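PDB 5ZBL: cytokinin riboside 5'-monophosphate phosphoribohydrolase from Corynebacterium glutamicum, which adopts a Rossmann-like alpha/beta fold with a central parallel sheet and belongs to the SLOG clan of proteins. Local coordinates for residues Q32-D44 and S176-W188. Residues are numbered along the deposited sequence; the frame is centred on the assembly and turned at random.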
ATOM      1  N   GLN A  32      -7.019  22.222   5.620  1.00 35.65           N
ATOM      2  CA  GLN A  32      -7.933  23.343   5.359  1.00 38.95           C
ATOM      3  C   GLN A  32      -7.456  24.298   4.306  1.00 37.24           C
ATOM      4  O   GLN A  32      -8.252  24.721   3.473  1.00 40.14           O
ATOM      5  CB  GLN A  32      -8.185  24.110   6.645  1.00 37.53           C
ATOM      6  CG  GLN A  32      -9.074  23.307   7.569  1.00 38.29           C
ATOM      7  CD  GLN A  32      -8.987  23.733   9.013  1.00 39.99           C
ATOM      8  OE1 GLN A  32      -9.627  23.125   9.846  1.00 43.04           O
ATOM      9  NE2 GLN A  32      -8.176  24.766   9.320  1.00 43.48           N
ATOM     10  N   THR A  33      -6.164  24.616   4.323  1.00 38.72           N
ATOM     11  CA  THR A  33      -5.587  25.500   3.297  1.00 42.80           C
ATOM     12  C   THR A  33      -5.630  24.825   1.945  1.00 43.03           C
ATOM     13  O   THR A  33      -5.830  25.485   0.910  1.00 42.20           O
ATOM     14  CB  THR A  33      -4.127  25.916   3.613  1.00 42.77           C
ATOM     15  OG1 THR A  33      -4.002  26.150   5.007  1.00 49.61           O
ATOM     16  CG2 THR A  33      -3.805  27.212   2.948  1.00 44.38           C
ATOM     17  N   LEU A  34      -5.414  23.513   1.953  1.00 42.47           N
ATOM     18  CA  LEU A  34      -5.451  22.745   0.712  1.00 44.90           C
ATOM     19  C   LEU A  34      -6.879  22.726   0.105  1.00 38.82           C
ATOM     20  O   LEU A  34      -7.078  23.025  -1.087  1.00 37.41           O
ATOM     21  CB  LEU A  34      -4.896  21.338   0.976  1.00 45.58           C
ATOM     22  CG  LEU A  34      -4.885  20.389  -0.215  1.00 49.86           C
ATOM     23  CD1 LEU A  34      -4.131  20.954  -1.432  1.00 48.31           C
ATOM     24  CD2 LEU A  34      -4.329  19.050   0.233  1.00 49.08           C
ATOM     25  N   ALA A  35      -7.859  22.392   0.940  1.00 34.15           N
ATOM     26  CA  ALA A  35      -9.273  22.436   0.568  1.00 36.34           C
ATOM     27  C   ALA A  35      -9.741  23.776  -0.037  1.00 39.44           C
ATOM     28  O   ALA A  35     -10.460  23.799  -1.039  1.00 40.15           O
ATOM     29  CB  ALA A  35     -10.109  22.117   1.801  1.00 36.37           C
ATOM     30  N   LYS A  36      -9.349  24.880   0.602  1.00 41.80           N
ATOM     31  CA  LYS A  36      -9.723  26.244   0.151  1.00 47.32           C
ATOM     32  C   LYS A  36      -9.150  26.602  -1.235  1.00 46.09           C
ATOM     33  O   LYS A  36      -9.854  27.159  -2.090  1.00 43.67           O
ATOM     34  CB  LYS A  36      -9.290  27.288   1.221  1.00 50.68           C
ATOM     35  CG  LYS A  36      -9.544  28.772   0.910  1.00 57.77           C
ATOM     36  CD  LYS A  36     -10.999  29.092   0.531  1.00 63.13           C
ATOM     37  CE  LYS A  36     -11.411  30.533   0.838  1.00 61.24           C
ATOM     38  NZ  LYS A  36     -12.841  30.566   1.256  1.00 61.34           N
ATOM     39  N   THR A  37      -7.859  26.314  -1.416  1.00 43.27           N
ATOM     40  CA  THR A  37      -7.173  26.496  -2.682  1.00 41.87           C
ATOM     41  C   THR A  37      -7.866  25.708  -3.764  1.00 45.22           C
ATOM     42  O   THR A  37      -8.115  26.229  -4.867  1.00 48.56           O
ATOM     43  CB  THR A  37      -5.726  25.998  -2.571  1.00 45.82           C
ATOM     44  OG1 THR A  37      -5.148  26.586  -1.417  1.00 44.49           O
ATOM     45  CG2 THR A  37      -4.886  26.368  -3.791  1.00 48.75           C
ATOM     46  N   ALA A  38      -8.185  24.450  -3.467  1.00 41.03           N
ATOM     47  CA  ALA A  38      -8.819  23.611  -4.482  1.00 42.78           C
ATOM     48  C   ALA A  38     -10.186  24.152  -4.879  1.00 37.75           C
ATOM     49  O   ALA A  38     -10.477  24.245  -6.069  1.00 37.21           O
ATOM     50  CB  ALA A  38      -8.912  22.148  -4.018  1.00 45.93           C
ATOM     51  N   VAL A  39     -11.008  24.512  -3.891  1.00 37.76           N
ATOM     52  CA  VAL A  39     -12.359  25.036  -4.156  1.00 38.91           C
ATOM     53  C   VAL A  39     -12.247  26.367  -4.907  1.00 43.30           C
ATOM     54  O   VAL A  39     -12.934  26.569  -5.912  1.00 39.61           O
ATOM     55  CB  VAL A  39     -13.246  25.181  -2.881  1.00 40.58           C
ATOM     56  CG1 VAL A  39     -14.596  25.790  -3.220  1.00 40.59           C
ATOM     57  CG2 VAL A  39     -13.516  23.828  -2.245  1.00 39.78           C
ATOM     58  N   ASP A  40     -11.326  27.231  -4.501  1.00 42.97           N
ATOM     59  CA  ASP A  40     -11.120  28.487  -5.239  1.00 45.53           C
ATOM     60  C   ASP A  40     -10.785  28.287  -6.696  1.00 48.85           C
ATOM     61  O   ASP A  40     -11.020  29.188  -7.495  1.00 57.88           O
ATOM     62  CB  ASP A  40     -10.001  29.329  -4.616  1.00 49.80           C
ATOM     63  CG  ASP A  40     -10.442  30.102  -3.406  1.00 52.52           C
ATOM     64  OD1 ASP A  40     -11.631  29.994  -2.991  1.00 57.86           O
ATOM     65  OD2 ASP A  40      -9.575  30.825  -2.860  1.00 59.22           O
ATOM     66  N   ARG A  41     -10.199  27.148  -7.049  1.00 52.25           N
ATOM     67  CA  ARG A  41      -9.927  26.840  -8.457  1.00 51.28           C
ATOM     68  C   ARG A  41     -11.030  26.013  -9.114  1.00 48.19           C
ATOM     69  O   ARG A  41     -10.833  25.488 -10.208  1.00 50.87           O
ATOM     70  CB  ARG A  41      -8.577  26.133  -8.596  1.00 56.91           C
ATOM     71  CG  ARG A  41      -7.350  27.019  -8.291  1.00 65.21           C
ATOM     72  CD  ARG A  41      -6.203  26.196  -7.689  1.00 65.83           C
ATOM     73  NE  ARG A  41      -4.830  26.621  -7.984  1.00 71.29           N
ATOM     74  CZ  ARG A  41      -4.242  27.742  -7.551  1.00 75.82           C
ATOM     75  NH1 ARG A  41      -4.916  28.651  -6.835  1.00 81.20           N
ATOM     76  NH2 ARG A  41      -2.964  27.973  -7.871  1.00 77.64           N
ATOM     77  N   GLY A  42     -12.193  25.900  -8.482  1.00 39.62           N
ATOM     78  CA  GLY A  42     -13.235  25.054  -9.009  1.00 41.05           C
ATOM     79  C   GLY A  42     -13.038  23.538  -8.880  1.00 46.99           C
ATOM     80  O   GLY A  42     -13.703  22.773  -9.587  1.00 47.02           O
ATOM     81  N   ILE A  43     -12.179  23.087  -7.955  1.00 44.89           N
ATOM     82  CA  ILE A  43     -11.901  21.669  -7.817  1.00 43.00           C
ATOM     83  C   ILE A  43     -12.656  21.056  -6.613  1.00 44.99           C
ATOM     84  O   ILE A  43     -12.623  21.625  -5.514  1.00 46.00           O
ATOM     85  CB  ILE A  43     -10.397  21.441  -7.694  1.00 44.11           C
ATOM     86  CG1 ILE A  43      -9.676  21.902  -8.990  1.00 44.00           C
ATOM     87  CG2 ILE A  43     -10.116  19.988  -7.332  1.00 44.55           C
ATOM     88  CD1 ILE A  43      -8.164  21.983  -8.844  1.00 43.80           C
ATOM     89  N   ASP A  44     -13.297  19.892  -6.825  1.00 38.82           N
ATOM     90  CA  ASP A  44     -13.991  19.166  -5.763  1.00 39.85           C
ATOM     91  C   ASP A  44     -13.289  17.909  -5.224  1.00 36.94           C
ATOM     92  O   ASP A  44     -12.345  17.400  -5.809  1.00 37.36           O
ATOM     93  CB  ASP A  44     -15.398  18.827  -6.243  1.00 46.86           C
ATOM     94  CG  ASP A  44     -16.260  20.086  -6.441  1.00 47.81           C
ATOM     95  OD1 ASP A  44     -16.213  21.022  -5.565  1.00 51.85           O
ATOM     96  OD2 ASP A  44     -16.951  20.125  -7.476  1.00 40.86           O
ATOM     97  N   SER A 176       5.023  21.022  -0.412  1.00 35.44           N
ATOM     98  CA  SER A 176       4.533  21.412   0.901  1.00 36.81           C
ATOM     99  C   SER A 176       3.505  22.506   0.745  1.00 37.63           C
ATOM    100  O   SER A 176       2.656  22.671   1.623  1.00 39.20           O
ATOM    101  CB  SER A 176       5.666  21.906   1.783  1.00 37.72           C
ATOM    102  OG  SER A 176       6.359  22.949   1.102  1.00 39.33           O
ATOM    103  N   ASP A 177       3.571  23.252  -0.363  1.00 39.53           N
ATOM    104  CA  ASP A 177       2.692  24.411  -0.575  1.00 40.08           C
ATOM    105  C   ASP A 177       1.499  23.985  -1.413  1.00 39.07           C
ATOM    106  O   ASP A 177       1.684  23.369  -2.494  1.00 35.21           O
ATOM    107  CB  ASP A 177       3.437  25.542  -1.280  1.00 45.75           C
ATOM    108  CG  ASP A 177       2.600  26.792  -1.437  1.00 52.15           C
ATOM    109  OD1 ASP A 177       2.424  27.545  -0.454  1.00 65.96           O
ATOM    110  OD2 ASP A 177       2.143  27.048  -2.556  1.00 63.42           O
ATOM    111  N   PRO A 178       0.276  24.294  -0.933  1.00 35.00           N
ATOM    112  CA  PRO A 178      -0.937  23.841  -1.642  1.00 36.07           C
ATOM    113  C   PRO A 178      -1.136  24.443  -2.997  1.00 36.80           C
ATOM    114  O   PRO A 178      -1.649  23.776  -3.906  1.00 40.44           O
ATOM    115  CB  PRO A 178      -2.077  24.237  -0.697  1.00 36.29           C
ATOM    116  CG  PRO A 178      -1.496  25.304   0.148  1.00 35.94           C
ATOM    117  CD  PRO A 178      -0.056  24.927   0.347  1.00 32.45           C
ATOM    118  N   HIS A 179      -0.745  25.708  -3.137  1.00 43.37           N
ATOM    119  CA  HIS A 179      -0.774  26.400  -4.427  1.00 41.38           C
ATOM    120  C   HIS A 179       0.096  25.691  -5.420  1.00 39.00           C
ATOM    121  O   HIS A 179      -0.375  25.364  -6.522  1.00 34.22           O
ATOM    122  CB  HIS A 179      -0.385  27.882  -4.292  1.00 42.29           C
ATOM    123  CG  HIS A 179      -1.488  28.729  -3.719  1.00 47.34           C
ATOM    124  ND1 HIS A 179      -1.639  28.948  -2.362  1.00 55.91           N
ATOM    125  CD2 HIS A 179      -2.522  29.363  -4.316  1.00 48.02           C
ATOM    126  CE1 HIS A 179      -2.704  29.697  -2.151  1.00 51.87           C
ATOM    127  NE2 HIS A 179      -3.271  29.941  -3.319  1.00 54.75           N
ATOM    128  N   ALA A 180       1.340  25.433  -5.011  1.00 35.21           N
ATOM    129  CA  ALA A 180       2.308  24.758  -5.854  1.00 38.33           C
ATOM    130  C   ALA A 180       1.881  23.314  -6.220  1.00 41.77           C
ATOM    131  O   ALA A 180       2.097  22.876  -7.351  1.00 39.59           O
ATOM    132  CB  ALA A 180       3.666  24.763  -5.197  1.00 38.23           C
ATOM    133  N   LEU A 181       1.250  22.624  -5.261  1.00 41.06           N
ATOM    134  CA  LEU A 181       0.727  21.285  -5.432  1.00 40.75           C
ATOM    135  C   LEU A 181      -0.403  21.171  -6.449  1.00 41.50           C
ATOM    136  O   LEU A 181      -0.374  20.276  -7.315  1.00 40.96           O
ATOM    137  CB  LEU A 181       0.219  20.740  -4.094  1.00 43.68           C
ATOM    138  CG  LEU A 181      -0.158  19.227  -4.131  1.00 44.34           C
ATOM    139  CD1 LEU A 181       0.203  18.510  -2.848  1.00 42.52           C
ATOM    140  CD2 LEU A 181      -1.630  19.029  -4.407  1.00 47.00           C
ATOM    141  N   LEU A 182      -1.417  22.030  -6.321  1.00 45.21           N
ATOM    142  CA  LEU A 182      -2.552  22.028  -7.261  1.00 45.86           C
ATOM    143  C   LEU A 182      -2.137  22.543  -8.614  1.00 44.71           C
ATOM    144  O   LEU A 182      -2.555  21.988  -9.642  1.00 45.60           O
ATOM    145  CB  LEU A 182      -3.716  22.847  -6.735  1.00 49.33           C
ATOM    146  CG  LEU A 182      -4.409  22.177  -5.537  1.00 54.79           C
ATOM    147  CD1 LEU A 182      -5.233  23.172  -4.734  1.00 54.85           C
ATOM    148  CD2 LEU A 182      -5.269  21.005  -5.993  1.00 57.03           C
ATOM    149  N   LYS A 183      -1.310  23.583  -8.623  1.00 41.48           N
ATOM    150  CA  LYS A 183      -0.772  24.120  -9.884  1.00 44.41           C
ATOM    151  C   LYS A 183      -0.047  23.057 -10.668  1.00 44.35           C
ATOM    152  O   LYS A 183      -0.256  22.923 -11.867  1.00 46.27           O
ATOM    153  CB  LYS A 183       0.169  25.294  -9.645  1.00 45.45           C
ATOM    154  CG  LYS A 183       0.737  25.915 -10.912  1.00 48.00           C
ATOM    155  CD  LYS A 183       1.120  27.372 -10.699  1.00 49.96           C
ATOM    156  CE  LYS A 183       1.356  28.079 -12.028  1.00 56.87           C
ATOM    157  NZ  LYS A 183       2.800  28.150 -12.374  1.00 56.25           N
ATOM    158  N   ALA A 184       0.797  22.286  -9.990  1.00 44.07           N
ATOM    159  CA  ALA A 184       1.531  21.216 -10.663  1.00 43.95           C
ATOM    160  C   ALA A 184       0.593  20.130 -11.230  1.00 45.64           C
ATOM    161  O   ALA A 184       0.884  19.598 -12.299  1.00 44.01           O
ATOM    162  CB  ALA A 184       2.584  20.610  -9.739  1.00 43.79           C
ATOM    163  N   MET A 185      -0.487  19.798 -10.500  1.00 43.84           N
ATOM    164  CA  MET A 185      -1.493  18.818 -10.937  1.00 47.27           C
ATOM    165  C   MET A 185      -2.343  19.367 -12.131  1.00 47.73           C
ATOM    166  O   MET A 185      -2.753  18.602 -13.000  1.00 51.27           O
ATOM    167  CB  MET A 185      -2.426  18.393  -9.761  1.00 46.70           C
ATOM    168  CG  MET A 185      -1.791  17.559  -8.631  1.00 48.36           C
ATOM    169  SD  MET A 185      -2.903  17.194  -7.231  1.00 41.58           S
ATOM    170  CE  MET A 185      -3.850  15.906  -8.014  1.00 40.54           C
ATOM    171  N   GLN A 186      -2.591  20.674 -12.175  1.00 49.19           N
ATOM    172  CA  GLN A 186      -3.347  21.310 -13.289  1.00 47.76           C
ATOM    173  C   GLN A 186      -2.578  21.323 -14.605  1.00 53.07           C
ATOM    174  O   GLN A 186      -3.152  21.025 -15.671  1.00 56.11           O
ATOM    175  CB  GLN A 186      -3.769  22.737 -12.920  1.00 49.24           C
ATOM    176  CG  GLN A 186      -4.894  22.807 -11.903  1.00 49.38           C
ATOM    177  CD  GLN A 186      -5.210  24.234 -11.457  1.00 53.55           C
ATOM    178  OE1 GLN A 186      -4.331  24.994 -11.034  1.00 60.34           O
ATOM    179  NE2 GLN A 186      -6.480  24.590 -11.517  1.00 48.56           N
ATOM    180  N   THR A 187      -1.281  21.628 -14.529  1.00 56.32           N
ATOM    181  CA  THR A 187      -0.385  21.739 -15.711  1.00 58.02           C
ATOM    182  C   THR A 187       0.326  20.440 -16.095  1.00 62.26           C
ATOM    183  O   THR A 187       1.067  20.403 -17.076  1.00 67.01           O
ATOM    184  CB  THR A 187       0.671  22.885 -15.534  1.00 55.92           C
ATOM    185  OG1 THR A 187       1.639  22.564 -14.507  1.00 51.67           O
ATOM    186  CG2 THR A 187      -0.045  24.196 -15.190  1.00 49.20           C
ATOM    187  N   TRP A 188       0.074  19.369 -15.347  1.00 63.41           N
ATOM    188  CA  TRP A 188       0.713  18.066 -15.584  1.00 58.77           C
ATOM    189  C   TRP A 188       0.217  17.361 -16.866  1.00 66.14           C
ATOM    190  O   TRP A 188      -0.963  17.454 -17.223  1.00 65.03           O
ATOM    191  CB  TRP A 188       0.449  17.192 -14.357  1.00 53.46           C
ATOM    192  CG  TRP A 188       1.010  15.858 -14.352  1.00 53.41           C
ATOM    193  CD1 TRP A 188       2.145  15.456 -13.734  1.00 55.12           C
ATOM    194  CD2 TRP A 188       0.422  14.686 -14.931  1.00 56.15           C
ATOM    195  NE1 TRP A 188       2.330  14.098 -13.923  1.00 61.14           N
ATOM    196  CE2 TRP A 188       1.279  13.608 -14.655  1.00 57.84           C
ATOM    197  CE3 TRP A 188      -0.748  14.447 -15.658  1.00 57.75           C
ATOM    198  CZ2 TRP A 188       1.003  12.311 -15.075  1.00 59.85           C
ATOM    199  CZ3 TRP A 188      -1.022  13.146 -16.077  1.00 59.86           C
ATOM    200  CH2 TRP A 188      -0.155  12.105 -15.787  1.00 56.17           C
TER
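Leu182 points its CD1 methyl into helix 32-40, where it meets Thr37 CG2 at 3.4 Å, a tight carbon pair, and lies against Ala38 and the Leu34 methyl CD1. The other branch of Leu182 turns to Ile43, CD2 to CD1 at 4.2 Å. Thr37 holds CG2 anti to its own backbone N (its OG1 has chi1 -50°), which aims this methyl across the contact and also sets it over one face of the His179 ring, 4.0 Å from the ring centroid, a CH-pi contact. Thr37 OG1 donates to Thr33 O at 2.7 Å, while Thr37 N donates to the same oxygen from the other face of the carbonyl plane. Toward the start of helix 178-186, Pro178 CB packs on Leu34 CD1 at 3.9 Å. Arg41, its chain bent at chi2 and chi3, reaches over helix 178-186: NH1 comes within 3.5 Å of His179 CD2, guanidinium and ring planes 73° apart, while NE makes a weak hydrogen bond to Gln186 OE1. Gly42 closes helix 32-40 in a Schellman motif, bringing Ile43 back to the contact. The helix axes cross at -43°, 9.5 Å apart; Leu34, Pro178 and Leu181 rest on Tyr142 of strand 139-142, and Ala38 packs on Phe62 of helix 53-64.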